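Local coordinates for protein P43 (Trichuris muris, PDB 6QIX) that inhibits interleukin-13 function and tethers to matrix as the major secreted protein of the whipworm parasite, at residues A[26-31]-A[96-101]; A[47-52]-A[79-84]; A[195-200]-A[247-252]; A[262-267]-A[322-327]. All coordinates share one frame; numbering follows the deposited sequence.

The four contacts fall into two neighbouring pairs, one in each half of the chain. Contacts 1 and 2, centres about 6 Å apart, share the antiparallel strands 79-85 and 95-101; both segments of contact 2 fall between those of contact 1 in the sequence. Contacts 3 and 4 follow in series, centres about 10 Å apart, on the matching pair 246-252 and 262-268. Contact 2 docks helix 39-49, and contact 4 helix 315-325, against its sheet. The pairs lie about 28 to 32 Å apart, centre to centre, and do not touch. Each half carries a tryptophan-bearing irregular strand against a two-stranded sheet, which suggests two modules resembling thrombospondin type 1 repeats.

Contact 1 of 4, residues A[26-31]-A[96-101]; sequences GDWKPW and DGEVEV
Trp28 and Trp31 both present the six-membered ends of their indoles to strand 96-101, and the side chain of Glu98 rises between them. Its CB lies 4.0 Å from CH2 of each ring. Further out, the carboxylate is laid almost flat against Trp28, the two planes 22° apart, with OE1 4.0 Å above the indole and displaced toward the rim; the other oxygen, OE2, is 3.8 Å from Trp28 CZ2. Glu98 also meets Trp31, through OE1 near CZ2 and through its backbone, where Glu98 O is 3.5 Å from Trp31 CZ3. Glu100 approaches Trp31 differently. With CG anti to N (chi1 -177°) its chain runs crosswise to the ring, CB 4.0 Å from CH2; Glu100 OE1 stands over one face of the indole, toward the rim, and the carboxylate is nearly perpendicular to it, 89° between planes. At the other end Trp28 CZ3 lies 3.6 Å from Asp96 O, while Asp96 OD2 comes close to CH2. Asp96 is bridged to Arg84 and Glu98 to Arg82, both on the intervening strand; Asp96 has a second partner in Lys147, and Arg82 also makes a cation-pi contact with Trp28. Tryptophans of an irregular first strand, interleaved with arginines of the next strand and reaching across it to a third, resemble the layered Trp-Arg core of a thrombospondin type 1 repeat.

Contact 2 of 4, residues A[47-52]-A[79-84]; sequences SHACGM and FKFRCR
Cys50 and Cys83 are joined by a disulfide, SG to SG 2.1 Å, with a chi3 of 97° that gives it a right-handed twist. The two sulfurs leave their backbones differently: on Cys83 SG is anti to N (chi1 -171°), whereas on Cys50 it lies beside N. Next to the bridge stands the Phe81 ring, edge-on to the helix end. Cys50 SG sits at that edge, 3.9 Å from CE2, as a sulfur-aromatic contact almost in the ring plane, and Ala49 CB meets the same rim, 3.7 Å from CD2. A water ties the backbones together near the bridge, giving a hydrogen to Ala49 O at 3.0 Å and accepting one from Cys83 N at 2.8 Å. Farther out, the turn that places Cys50 is locked by Gly51, whose positive phi ends the helix. Gly51 N bonds to His48 O, Met52 N bonds to Ser47 O, and Ser47 OG adds a 2.7 Å bond to Met52 O, approaching from above that carbonyl plane. Arg85 holds Cys50 O with a hydrogen bond, while Leu46 and Val99 pack on Phe81 and Leu95 on Cys50. The result is a Schellman motif closing helix 39-49 and stapled by a buried disulfide to the middle strand of a module resembling a thrombospondin type 1 repeat.

Contact 3 of 4, residues A[195-200]-A[247-252]; sequences SEWSEC and RVKCMK
Ser195 OG takes a hydrogen from Cys250 N at 2.8 Å, nearly straight at 168°, and gives its own to Glu196 O. Three residues on, Ser198 OG repeats the pattern, accepting from Val248 N at 3.0 Å and donating to Glu199 O. This period of three belongs to an irregular strand running antiparallel beside strand 246-252, as in the rippled first strand of a thrombospondin type 1 repeat. Both serines place OG between their backbone N and carbonyl carbon (chi1 65° and 70°), which lets the hydroxyl stand in for a backbone carbonyl. Their amides complete the pairing, Ser195 N to Cys250 O and Ser198 N to Val248 O. Between them Trp197 lies across Lys249: CE hangs 3.4 Å above the indole plane as a CH-pi contact, and NZ is 4.0 Å from the five-membered ring centroid, a cation-pi pair. Lys267 from the next strand also makes a cation-pi contact with this ring. Arg247, its chain extended from CG to NE, donates NH1 to Ser198 O at 3.0 Å along a carbonyl lone pair, with the oxygen in the guanidinium plane. Cys200 SG, which is disulfide-linked to Cys269, sits over the centre of that group, and Asp273 takes NH2 in a salt bridge. At the far end one water donates to Ser195 O and accepts from Lys249 NZ at 3.0 Å.

Contact 4 of 4, residues A[262-267]-A[322-327]; sequences LKLGKK and AKMLMQ
The carboxamide of Gln327 meets Lys266 through its oxygen: OE1 lies 3.5 Å from CB and 3.6 Å from CD of the lysine, whose extended chain runs antiparallel alongside the glutamine side chain. At the other corner of the amide, NE2 donates to Lys323 O at 2.9 Å, the acceptor close to the amide plane, so the head folds back on its own helix; the bend at chi2 (-52°) allows this. A water donates to OE1 and accepts from Lys266 N. Outside the two segments, Gln130 also donates to OE1 and Glu126 accepts from NE2, so the amide is gripped at both ends, which would fix its rotation. The second flat group is the main-chain carbonyl of Gln327. Lys266 NZ reaches Gln327 O at 2.8 Å from above the carbonyl plane, 43° out of it, placing a buried ammonium near the C-terminal part of the helix, while Phe246 adds a cation-pi contact. This is helix-on-sheet packing: the C-terminal part of helix 315-325 sits against strand 262-268, whose alternate residues Leu264 and Lys266 point toward it. Along the apolar side, Met324 lies crosswise to both leucines. In the conformer described here, one of two, its methyl, turned by a chi3 of 74°, meets Leu264, CE to CD1 3.7 Å, and Leu262 CD2 at an unusually tight spacing, so both contacts are provisional. Both leucines also touch Cys216 of helix 205-216, and a hexaethylene glycol, probably from the crystallisation liquor, lies about 3 Å from the Met324 side chain.

Contact 1 of 4, residues A[26-31]-A[96-101]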
loop_
_atom_site.group_PDB
_atom_site.type_symbol
_atom_site.label_atom_id
_atom_site.label_comp_id
_atom_site.label_asym_id
_atom_site.label_seq_id
_atom_site.Cartn_x
_atom_site.Cartn_y
_atom_site.Cartn_z
ATOM N N GLY A 26 29.212 3.682 1.782
ATOM C CA GLY A 26 30.358 2.801 1.656
ATOM C C GLY A 26 30.323 1.904 0.443
ATOM O O GLY A 26 31.237 1.119 0.181
ATOM N N ASP A 27 29.248 2.003 -0.312
ATOM C CA ASP A 27 29.074 1.267 -1.551
ATOM C C ASP A 27 29.320 -0.241 -1.478
ATOM O O ASP A 27 29.502 -0.834 -0.409
ATOM C CB ASP A 27 29.946 1.897 -2.640
ATOM C CG ASP A 27 29.623 3.363 -2.866
ATOM O OD1 ASP A 27 29.607 4.124 -1.875
ATOM O OD2 ASP A 27 29.374 3.746 -4.033
ATOM N N TRP A 28 29.340 -0.848 -2.646
ATOM C CA TRP A 28 28.425 -1.942 -2.905
ATOM C C TRP A 28 28.886 -3.277 -2.348
ATOM O O TRP A 28 30.005 -3.720 -2.602
ATOM C CB TRP A 28 28.197 -2.022 -4.408
ATOM C CG TRP A 28 27.633 -0.753 -4.982
ATOM C CD1 TRP A 28 28.288 0.151 -5.756
ATOM C CD2 TRP A 28 26.289 -0.253 -4.828
ATOM N NE1 TRP A 28 27.442 1.177 -6.103
ATOM C CE2 TRP A 28 26.208 0.950 -5.553
ATOM C CE3 TRP A 28 25.149 -0.716 -4.162
ATOM C CZ2 TRP A 28 25.036 1.706 -5.622
ATOM C CZ3 TRP A 28 23.979 0.037 -4.231
ATOM C CH2 TRP A 28 23.934 1.234 -4.957
ATOM N N LYS A 29 28.005 -3.909 -1.574
ATOM C CA LYS A 29 28.096 -5.330 -1.287
ATOM C C LYS A 29 27.719 -6.085 -2.556
ATOM O O LYS A 29 27.218 -5.489 -3.515
ATOM C CB LYS A 29 27.171 -5.685 -0.121
ATOM C CG LYS A 29 27.266 -4.692 1.039
ATOM C CD LYS A 29 27.004 -5.372 2.372
ATOM C CE LYS A 29 27.362 -4.470 3.568
ATOM N NZ LYS A 29 27.733 -3.085 3.162
ATOM N N PRO A 30 27.942 -7.397 -2.601
ATOM C CA PRO A 30 27.726 -8.119 -3.860
ATOM C C PRO A 30 26.255 -8.185 -4.248
ATOM O O PRO A 30 25.349 -8.181 -3.404
ATOM C CB PRO A 30 28.303 -9.520 -3.595
ATOM C CG PRO A 30 28.426 -9.650 -2.093
ATOM C CD PRO A 30 28.556 -8.237 -1.549
ATOM N N TRP A 31 26.040 -8.219 -5.563
ATOM C CA TRP A 31 24.724 -8.480 -6.120
ATOM C C TRP A 31 24.202 -9.834 -5.657
ATOM O O TRP A 31 24.943 -10.823 -5.624
ATOM C CB TRP A 31 24.795 -8.501 -7.643
ATOM C CG TRP A 31 24.903 -7.183 -8.340
ATOM C CD1 TRP A 31 26.030 -6.634 -8.886
ATOM C CD2 TRP A 31 23.833 -6.283 -8.636
ATOM N NE1 TRP A 31 25.729 -5.432 -9.486
ATOM C CE2 TRP A 31 24.388 -5.194 -9.343
ATOM C CE3 TRP A 31 22.459 -6.283 -8.356
ATOM C CZ2 TRP A 31 23.614 -4.118 -9.786
ATOM C CZ3 TRP A 31 21.695 -5.224 -8.797
ATOM C CH2 TRP A 31 22.276 -4.145 -9.493
ATOM N N ASP A 96 21.102 2.138 0.853
ATOM C CA ASP A 96 20.879 2.532 -0.532
ATOM C C ASP A 96 20.971 1.304 -1.433
ATOM O O ASP A 96 21.927 0.522 -1.335
ATOM C CB ASP A 96 21.893 3.603 -0.963
ATOM C CG ASP A 96 21.535 4.223 -2.294
ATOM O OD1 ASP A 96 20.394 4.705 -2.420
ATOM O OD2 ASP A 96 22.374 4.183 -3.225
ATOM N N GLY A 97 19.969 1.139 -2.301
ATOM C CA GLY A 97 19.866 -0.058 -3.112
ATOM C C GLY A 97 19.881 0.152 -4.616
ATOM O O GLY A 97 19.651 1.257 -5.116
ATOM N N GLU A 98 20.167 -0.924 -5.344
ATOM C CA GLU A 98 20.108 -0.943 -6.799
ATOM C C GLU A 98 19.438 -2.236 -7.245
ATOM O O GLU A 98 19.660 -3.291 -6.638
ATOM C CB GLU A 98 21.504 -0.848 -7.399
ATOM C CG GLU A 98 21.626 0.188 -8.470
ATOM C CD GLU A 98 23.056 0.520 -8.780
ATOM O OE1 GLU A 98 23.886 -0.419 -8.760
ATOM O OE2 GLU A 98 23.343 1.716 -9.037
ATOM N N VAL A 99 18.617 -2.145 -8.297
ATOM C CA VAL A 99 17.864 -3.284 -8.812
ATOM C C VAL A 99 18.179 -3.481 -10.294
ATOM O O VAL A 99 18.253 -2.518 -11.069
ATOM C CB VAL A 99 16.351 -3.079 -8.587
ATOM C CG1 VAL A 99 15.510 -3.986 -9.450
ATOM C CG2 VAL A 99 15.971 -3.311 -7.112
ATOM N N GLU A 100 18.367 -4.748 -10.682
ATOM C CA GLU A 100 18.544 -5.135 -12.077
ATOM C C GLU A 100 17.576 -6.268 -12.368
ATOM O O GLU A 100 17.677 -7.349 -11.771
ATOM C CB GLU A 100 19.980 -5.585 -12.377
ATOM C CG GLU A 100 20.239 -5.937 -13.831
ATOM C CD GLU A 100 21.642 -6.519 -14.048
ATOM O OE1 GLU A 100 22.540 -6.258 -13.209
ATOM O OE2 GLU A 100 21.845 -7.231 -15.054
ATOM N N VAL A 101 16.667 -6.037 -13.305
ATOM C CA VAL A 101 15.671 -7.043 -13.637
ATOM C C VAL A 101 16.341 -8.231 -14.314
ATOM O O VAL A 101 17.262 -8.082 -15.125
ATOM C CB VAL A 101 14.593 -6.440 -14.551
ATOM C CG1 VAL A 101 13.726 -7.510 -15.104
ATOM C CG2 VAL A 101 13.744 -5.408 -13.812
#

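Contact 2 of 4, residues A[47-52]-A[79-84]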
loop_
_atom_site.group_PDB
_atom_site.type_symbol
_atom_site.label_atom_id
_atom_site.label_comp_id
_atom_site.label_asym_id
_atom_site.label_seq_id
_atom_site.Cartn_x
_atom_site.Cartn_y
_atom_site.Cartn_z
ATOM N N SER A 47 17.389 -8.225 3.034
ATOM C CA SER A 47 17.983 -7.822 4.298
ATOM C C SER A 47 19.407 -8.352 4.402
ATOM O O SER A 47 20.337 -7.608 4.724
ATOM C CB SER A 47 17.087 -8.307 5.443
ATOM O OG SER A 47 17.781 -8.289 6.666
ATOM N N HIS A 48 19.612 -9.627 4.065
ATOM C CA HIS A 48 20.967 -10.169 4.092
ATOM C C HIS A 48 21.882 -9.426 3.127
ATOM O O HIS A 48 23.075 -9.253 3.413
ATOM C CB HIS A 48 20.954 -11.658 3.748
ATOM C CG HIS A 48 20.276 -12.500 4.776
ATOM N ND1 HIS A 48 19.916 -13.811 4.546
ATOM C CD2 HIS A 48 19.869 -12.212 6.036
ATOM C CE1 HIS A 48 19.325 -14.294 5.624
ATOM N NE2 HIS A 48 19.288 -13.346 6.542
ATOM N N ALA A 49 21.348 -9.001 1.977
ATOM C CA ALA A 49 22.144 -8.256 1.004
ATOM C C ALA A 49 22.683 -6.963 1.590
ATOM O O ALA A 49 23.769 -6.522 1.211
ATOM C CB ALA A 49 21.302 -7.948 -0.239
ATOM N N CYS A 50 21.930 -6.327 2.479
ATOM C CA CYS A 50 22.390 -5.139 3.191
ATOM C C CYS A 50 23.211 -5.477 4.428
ATOM O O CYS A 50 23.569 -4.572 5.189
ATOM C CB CYS A 50 21.194 -4.264 3.601
ATOM S SG CYS A 50 20.356 -3.445 2.196
ATOM N N GLY A 51 23.483 -6.752 4.668
ATOM C CA GLY A 51 24.268 -7.135 5.825
ATOM C C GLY A 51 23.514 -7.038 7.131
ATOM O O GLY A 51 24.096 -6.641 8.144
ATOM N N MET A 52 22.233 -7.400 7.136
ATOM C CA MET A 52 21.397 -7.273 8.317
ATOM C C MET A 52 20.571 -8.531 8.500
ATOM O O MET A 52 20.144 -9.157 7.526
ATOM C CB MET A 52 20.469 -6.071 8.200
ATOM C CG MET A 52 21.143 -4.884 7.580
ATOM S SD MET A 52 20.005 -3.524 7.374
ATOM C CE MET A 52 20.073 -2.780 8.997
ATOM N N PHE A 79 14.396 -10.218 -10.004
ATOM C CA PHE A 79 15.413 -9.176 -10.068
ATOM C C PHE A 79 16.539 -9.477 -9.101
ATOM O O PHE A 79 16.347 -10.181 -8.116
ATOM C CB PHE A 79 14.823 -7.803 -9.726
ATOM C CG PHE A 79 14.314 -7.701 -8.345
ATOM C CD1 PHE A 79 15.107 -7.137 -7.346
ATOM C CD2 PHE A 79 13.039 -8.165 -8.014
ATOM C CE1 PHE A 79 14.628 -7.007 -6.064
ATOM C CE2 PHE A 79 12.557 -8.046 -6.705
ATOM C CZ PHE A 79 13.357 -7.481 -5.740
ATOM N N LYS A 80 17.722 -8.969 -9.430
ATOM C CA LYS A 80 18.866 -8.933 -8.532
ATOM C C LYS A 80 18.887 -7.601 -7.807
ATOM O O LYS A 80 18.393 -6.600 -8.322
ATOM C CB LYS A 80 20.174 -9.080 -9.288
ATOM C CG LYS A 80 20.222 -10.241 -10.195
ATOM C CD LYS A 80 21.634 -10.326 -10.800
ATOM C CE LYS A 80 21.781 -11.499 -11.729
ATOM N NZ LYS A 80 23.152 -11.539 -12.262
ATOM N N PHE A 81 19.514 -7.594 -6.622
ATOM C CA PHE A 81 19.608 -6.430 -5.745
ATOM C C PHE A 81 21.023 -6.318 -5.188
ATOM O O PHE A 81 21.712 -7.315 -4.966
ATOM C CB PHE A 81 18.555 -6.564 -4.619
ATOM C CG PHE A 81 18.592 -5.494 -3.557
ATOM C CD1 PHE A 81 17.946 -4.273 -3.754
ATOM C CD2 PHE A 81 19.181 -5.746 -2.327
ATOM C CE1 PHE A 81 17.928 -3.311 -2.756
ATOM C CE2 PHE A 81 19.169 -4.774 -1.325
ATOM C CZ PHE A 81 18.548 -3.566 -1.546
ATOM N N ARG A 82 21.444 -5.084 -4.936
ATOM C CA ARG A 82 22.665 -4.849 -4.178
ATOM C C ARG A 82 22.467 -3.607 -3.334
ATOM O O ARG A 82 21.614 -2.770 -3.627
ATOM C CB ARG A 82 23.901 -4.717 -5.078
ATOM C CG ARG A 82 23.969 -3.480 -5.936
ATOM C CD ARG A 82 25.335 -3.442 -6.660
ATOM N NE ARG A 82 25.450 -2.300 -7.557
ATOM C CZ ARG A 82 26.570 -1.939 -8.171
ATOM N NH1 ARG A 82 27.692 -2.644 -7.990
ATOM N NH2 ARG A 82 26.566 -0.878 -8.977
ATOM N N CYS A 83 23.279 -3.497 -2.285
ATOM C CA CYS A 83 23.040 -2.549 -1.211
ATOM C C CYS A 83 24.347 -1.891 -0.791
ATOM O O CYS A 83 25.434 -2.465 -0.931
ATOM C CB CYS A 83 22.384 -3.258 -0.006
ATOM S SG CYS A 83 21.778 -2.212 1.347
ATOM N N ARG A 84 24.228 -0.675 -0.273
ATOM C CA ARG A 84 25.361 -0.005 0.343
ATOM C C ARG A 84 24.868 0.705 1.593
ATOM O O ARG A 84 23.677 0.957 1.751
ATOM C CB ARG A 84 26.028 0.975 -0.606
ATOM C CG ARG A 84 25.134 2.069 -1.129
ATOM C CD ARG A 84 25.876 2.798 -2.257
ATOM N NE ARG A 84 25.066 3.858 -2.853
ATOM C CZ ARG A 84 25.487 4.683 -3.805
ATOM N NH1 ARG A 84 26.707 4.555 -4.282
ATOM N NH2 ARG A 84 24.691 5.627 -4.286
HETATM O O HOH W 1 24.312 -6.044 -1.734
#

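Contact 3 of 4, residues A[195-200]-A[247-252]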
loop_
_atom_site.group_PDB
_atom_site.type_symbol
_atom_site.label_atom_id
_atom_site.label_comp_id
_atom_site.label_asym_id
_atom_site.label_seq_id
_atom_site.Cartn_x
_atom_site.Cartn_y
_atom_site.Cartn_z
ATOM N N SER A 195 1.945 18.762 -3.063
ATOM C CA SER A 195 1.247 19.615 -2.121
ATOM C C SER A 195 1.952 19.559 -0.782
ATOM O O SER A 195 2.810 18.714 -0.555
ATOM C CB SER A 195 -0.210 19.179 -1.959
ATOM O OG SER A 195 -0.311 17.895 -1.364
ATOM N N GLU A 196 1.548 20.440 0.135
ATOM C CA GLU A 196 1.840 20.229 1.550
ATOM C C GLU A 196 0.888 19.169 2.090
ATOM O O GLU A 196 -0.065 18.752 1.405
ATOM C CB GLU A 196 1.599 21.489 2.364
ATOM C CG GLU A 196 2.444 22.693 1.871
ATOM C CD GLU A 196 3.924 22.486 2.003
ATOM O OE1 GLU A 196 4.416 21.583 2.708
ATOM O OE2 GLU A 196 4.665 23.290 1.347
ATOM N N TRP A 197 1.161 18.697 3.304
ATOM C CA TRP A 197 0.212 17.793 3.956
ATOM C C TRP A 197 -1.101 18.524 4.205
ATOM O O TRP A 197 -1.106 19.691 4.582
ATOM C CB TRP A 197 0.749 17.273 5.304
ATOM C CG TRP A 197 1.876 16.299 5.183
ATOM C CD1 TRP A 197 3.179 16.501 5.522
ATOM C CD2 TRP A 197 1.788 14.944 4.692
ATOM N NE1 TRP A 197 3.906 15.364 5.238
ATOM C CE2 TRP A 197 3.070 14.403 4.731
ATOM C CE3 TRP A 197 0.741 14.159 4.170
ATOM C CZ2 TRP A 197 3.346 13.106 4.311
ATOM C CZ3 TRP A 197 1.016 12.866 3.749
ATOM C CH2 TRP A 197 2.314 12.368 3.806
ATOM N N SER A 198 -2.218 17.812 4.024
ATOM C CA SER A 198 -3.507 18.352 4.414
ATOM C C SER A 198 -3.652 18.374 5.938
ATOM O O SER A 198 -2.822 17.884 6.672
ATOM C CB SER A 198 -4.663 17.529 3.859
ATOM O OG SER A 198 -4.746 16.242 4.515
ATOM N N GLU A 199 -4.734 18.978 6.390
ATOM C CA GLU A 199 -5.172 18.789 7.759
ATOM C C GLU A 199 -5.619 17.345 7.962
ATOM O O GLU A 199 -5.776 16.562 7.009
ATOM C CB GLU A 199 -6.305 19.757 8.093
ATOM C CG GLU A 199 -5.829 21.198 8.120
ATOM C CD GLU A 199 -6.386 22.063 9.235
ATOM O OE1 GLU A 199 -6.131 23.272 9.185
ATOM O OE2 GLU A 199 -7.044 21.567 10.171
ATOM N N CYS A 200 -5.816 16.985 9.229
ATOM C CA CYS A 200 -6.237 15.632 9.539
ATOM C C CYS A 200 -7.650 15.434 9.029
ATOM O O CYS A 200 -8.545 16.202 9.377
ATOM C CB CYS A 200 -6.169 15.372 11.042
ATOM S SG CYS A 200 -4.424 15.450 11.705
ATOM N N ARG A 247 -3.564 12.608 7.246
ATOM C CA ARG A 247 -3.285 13.658 6.271
ATOM C C ARG A 247 -2.922 13.044 4.932
ATOM O O ARG A 247 -2.390 11.936 4.860
ATOM C CB ARG A 247 -2.137 14.543 6.744
ATOM C CG ARG A 247 -2.286 15.051 8.179
ATOM C CD ARG A 247 -0.967 15.722 8.625
ATOM N NE ARG A 247 -0.998 16.220 10.005
ATOM C CZ ARG A 247 -1.530 17.378 10.413
ATOM N NH1 ARG A 247 -2.079 18.177 9.558
ATOM N NH2 ARG A 247 -1.515 17.723 11.710
ATOM N N VAL A 248 -3.166 13.810 3.874
ATOM C CA VAL A 248 -2.787 13.406 2.522
ATOM C C VAL A 248 -1.866 14.448 1.892
ATOM O O VAL A 248 -1.943 15.655 2.159
ATOM C CB VAL A 248 -4.006 13.159 1.614
ATOM C CG1 VAL A 248 -4.954 12.011 2.151
ATOM C CG2 VAL A 248 -4.803 14.421 1.469
ATOM N N LYS A 249 -1.028 13.940 0.998
ATOM C CA LYS A 249 -0.136 14.752 0.159
ATOM C C LYS A 249 -0.262 14.271 -1.274
ATOM O O LYS A 249 -0.258 13.065 -1.513
ATOM C CB LYS A 249 1.305 14.602 0.628
ATOM C CG LYS A 249 2.306 15.417 -0.136
ATOM C CD LYS A 249 3.688 15.335 0.490
ATOM C CE LYS A 249 3.764 16.149 1.772
ATOM N NZ LYS A 249 5.142 16.594 2.102
ATOM N N CYS A 250 -0.398 15.210 -2.199
ATOM C CA CYS A 250 -0.768 14.932 -3.591
ATOM C C CYS A 250 0.410 15.248 -4.483
ATOM O O CYS A 250 1.065 16.270 -4.281
ATOM C CB CYS A 250 -1.921 15.849 -4.119
ATOM S SG CYS A 250 -3.151 16.328 -2.992
ATOM N N MET A 251 0.603 14.422 -5.526
ATOM C CA MET A 251 1.418 14.774 -6.686
ATOM C C MET A 251 0.576 14.523 -7.921
ATOM O O MET A 251 0.017 13.433 -8.078
ATOM C CB MET A 251 2.688 13.956 -6.721
ATOM C CG MET A 251 3.761 14.514 -5.819
ATOM S SD MET A 251 5.189 13.465 -5.968
ATOM C CE MET A 251 5.554 13.628 -7.701
ATOM N N LYS A 252 0.517 15.514 -8.809
ATOM C CA LYS A 252 -0.399 15.477 -9.942
ATOM C C LYS A 252 0.343 15.740 -11.240
ATOM O O LYS A 252 1.261 16.567 -11.289
ATOM C CB LYS A 252 -1.530 16.513 -9.765
ATOM C CG LYS A 252 -2.578 16.468 -10.888
ATOM C CD LYS A 252 -3.755 17.444 -10.615
ATOM C CE LYS A 252 -4.310 18.035 -11.915
ATOM N NZ LYS A 252 -5.810 18.151 -11.881
HETATM O O HOH W 2 5.620 18.686 0.047
#

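Contact 4 of 4, residues A[262-267]-A[322-327]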
loop_
_atom_site.group_PDB
_atom_site.type_symbol
_atom_site.label_atom_id
_atom_site.label_comp_id
_atom_site.label_asym_id
_atom_site.label_seq_id
_atom_site.Cartn_x
_atom_site.Cartn_y
_atom_site.Cartn_z
ATOM N N LEU A 262 -2.808 11.086 -10.661
ATOM C CA LEU A 262 -2.700 11.518 -9.263
ATOM C C LEU A 262 -2.111 10.418 -8.399
ATOM O O LEU A 262 -2.597 9.282 -8.411
ATOM C CB LEU A 262 -4.058 11.894 -8.718
ATOM C CG LEU A 262 -4.067 12.499 -7.324
ATOM C CD1 LEU A 262 -3.363 13.856 -7.331
ATOM C CD2 LEU A 262 -5.508 12.599 -6.889
ATOM N N LYS A 263 -1.092 10.765 -7.639
ATOM C CA LYS A 263 -0.439 9.891 -6.682
ATOM C C LYS A 263 -0.663 10.502 -5.301
ATOM O O LYS A 263 -0.555 11.731 -5.156
ATOM C CB LYS A 263 1.047 9.831 -7.006
ATOM C CG LYS A 263 1.743 8.583 -6.639
ATOM C CD LYS A 263 3.208 8.901 -6.291
ATOM C CE LYS A 263 3.999 9.315 -7.533
ATOM N NZ LYS A 263 5.246 8.479 -7.731
ATOM N N LEU A 264 -1.033 9.672 -4.319
ATOM C CA LEU A 264 -1.336 10.173 -2.976
ATOM C C LEU A 264 -0.446 9.503 -1.937
ATOM O O LEU A 264 -0.248 8.270 -1.973
ATOM C CB LEU A 264 -2.765 9.898 -2.567
ATOM C CG LEU A 264 -4.010 10.617 -3.026
ATOM C CD1 LEU A 264 -5.172 10.255 -2.054
ATOM C CD2 LEU A 264 -3.759 12.086 -3.142
ATOM N N GLY A 265 0.047 10.310 -0.986
ATOM C CA GLY A 265 0.722 9.780 0.181
ATOM C C GLY A 265 -0.111 10.076 1.406
ATOM O O GLY A 265 -0.946 10.980 1.392
ATOM N N LYS A 266 0.076 9.273 2.456
ATOM C CA LYS A 266 -0.686 9.414 3.687
ATOM C C LYS A 266 0.238 9.525 4.881
ATOM O O LYS A 266 1.362 9.024 4.884
ATOM C CB LYS A 266 -1.635 8.228 3.795
ATOM C CG LYS A 266 -2.080 7.824 5.047
ATOM C CD LYS A 266 -2.802 6.461 5.015
ATOM C CE LYS A 266 -3.742 6.461 6.258
ATOM N NZ LYS A 266 -4.613 5.306 6.251
ATOM N N LYS A 267 -0.267 10.208 5.906
ATOM C CA LYS A 267 0.419 10.299 7.183
ATOM C C LYS A 267 -0.640 10.308 8.276
ATOM O O LYS A 267 -1.445 11.248 8.358
ATOM C CB LYS A 267 1.306 11.559 7.226
ATOM C CG LYS A 267 2.090 11.739 8.539
ATOM C CD LYS A 267 3.182 12.825 8.381
ATOM C CE LYS A 267 3.854 13.093 9.661
ATOM N NZ LYS A 267 3.219 14.198 10.378
ATOM N N ALA A 322 -6.867 2.175 -7.181
ATOM C CA ALA A 322 -6.750 1.249 -6.064
ATOM C C ALA A 322 -5.685 1.739 -5.079
ATOM O O ALA A 322 -5.819 1.543 -3.878
ATOM C CB ALA A 322 -6.420 -0.153 -6.568
ATOM N N LYS A 323 -4.578 2.310 -5.578
ATOM C CA LYS A 323 -3.550 2.809 -4.667
ATOM C C LYS A 323 -4.094 3.896 -3.755
ATOM O O LYS A 323 -3.700 3.971 -2.576
ATOM C CB LYS A 323 -2.328 3.305 -5.463
ATOM C CG LYS A 323 -1.531 2.155 -6.086
ATOM C CD LYS A 323 -0.429 2.665 -7.002
ATOM C CE LYS A 323 0.142 1.626 -7.823
ATOM N NZ LYS A 323 1.246 2.228 -8.689
ATOM N N MET A 324 -4.995 4.739 -4.263
ATOM C CA MET A 324 -5.643 5.740 -3.418
ATOM C C MET A 324 -6.584 5.068 -2.409
ATOM O O MET A 324 -6.571 5.397 -1.212
ATOM C CB MET A 324 -6.404 6.754 -4.296
ATOM C CG MET A 324 -5.539 7.541 -5.293
ATOM S SD MET A 324 -6.495 8.657 -6.382
ATOM C CE MET A 324 -6.933 9.985 -5.256
ATOM N N LEU A 325 -7.387 4.109 -2.877
ATOM C CA LEU A 325 -8.338 3.415 -1.993
ATOM C C LEU A 325 -7.605 2.697 -0.863
ATOM O O LEU A 325 -8.121 2.619 0.268
ATOM C CB LEU A 325 -9.198 2.468 -2.837
ATOM C CG LEU A 325 -10.567 2.055 -2.343
ATOM C CD1 LEU A 325 -11.461 3.263 -2.141
ATOM C CD2 LEU A 325 -11.217 1.085 -3.331
ATOM N N MET A 326 -6.404 2.171 -1.135
ATOM C CA MET A 326 -5.620 1.558 -0.064
ATOM C C MET A 326 -5.297 2.521 1.079
ATOM O O MET A 326 -4.851 2.054 2.125
ATOM C CB MET A 326 -4.297 0.950 -0.587
ATOM C CG MET A 326 -4.550 -0.297 -1.413
ATOM S SD MET A 326 -5.010 -1.736 -0.633
ATOM C CE MET A 326 -3.628 -2.048 0.444
ATOM N N GLN A 327 -5.418 3.828 0.859
ATOM C CA GLN A 327 -5.069 4.804 1.889
ATOM C C GLN A 327 -6.200 5.031 2.869
ATOM O O GLN A 327 -6.000 5.707 3.881
ATOM C CB GLN A 327 -4.685 6.150 1.273
ATOM C CG GLN A 327 -3.664 6.070 0.196
ATOM C CD GLN A 327 -2.450 5.313 0.576
ATOM O OE1 GLN A 327 -1.898 5.478 1.669
ATOM N NE2 GLN A 327 -1.970 4.488 -0.362
HETATM O O HOH W 3 0.898 6.297 1.774
#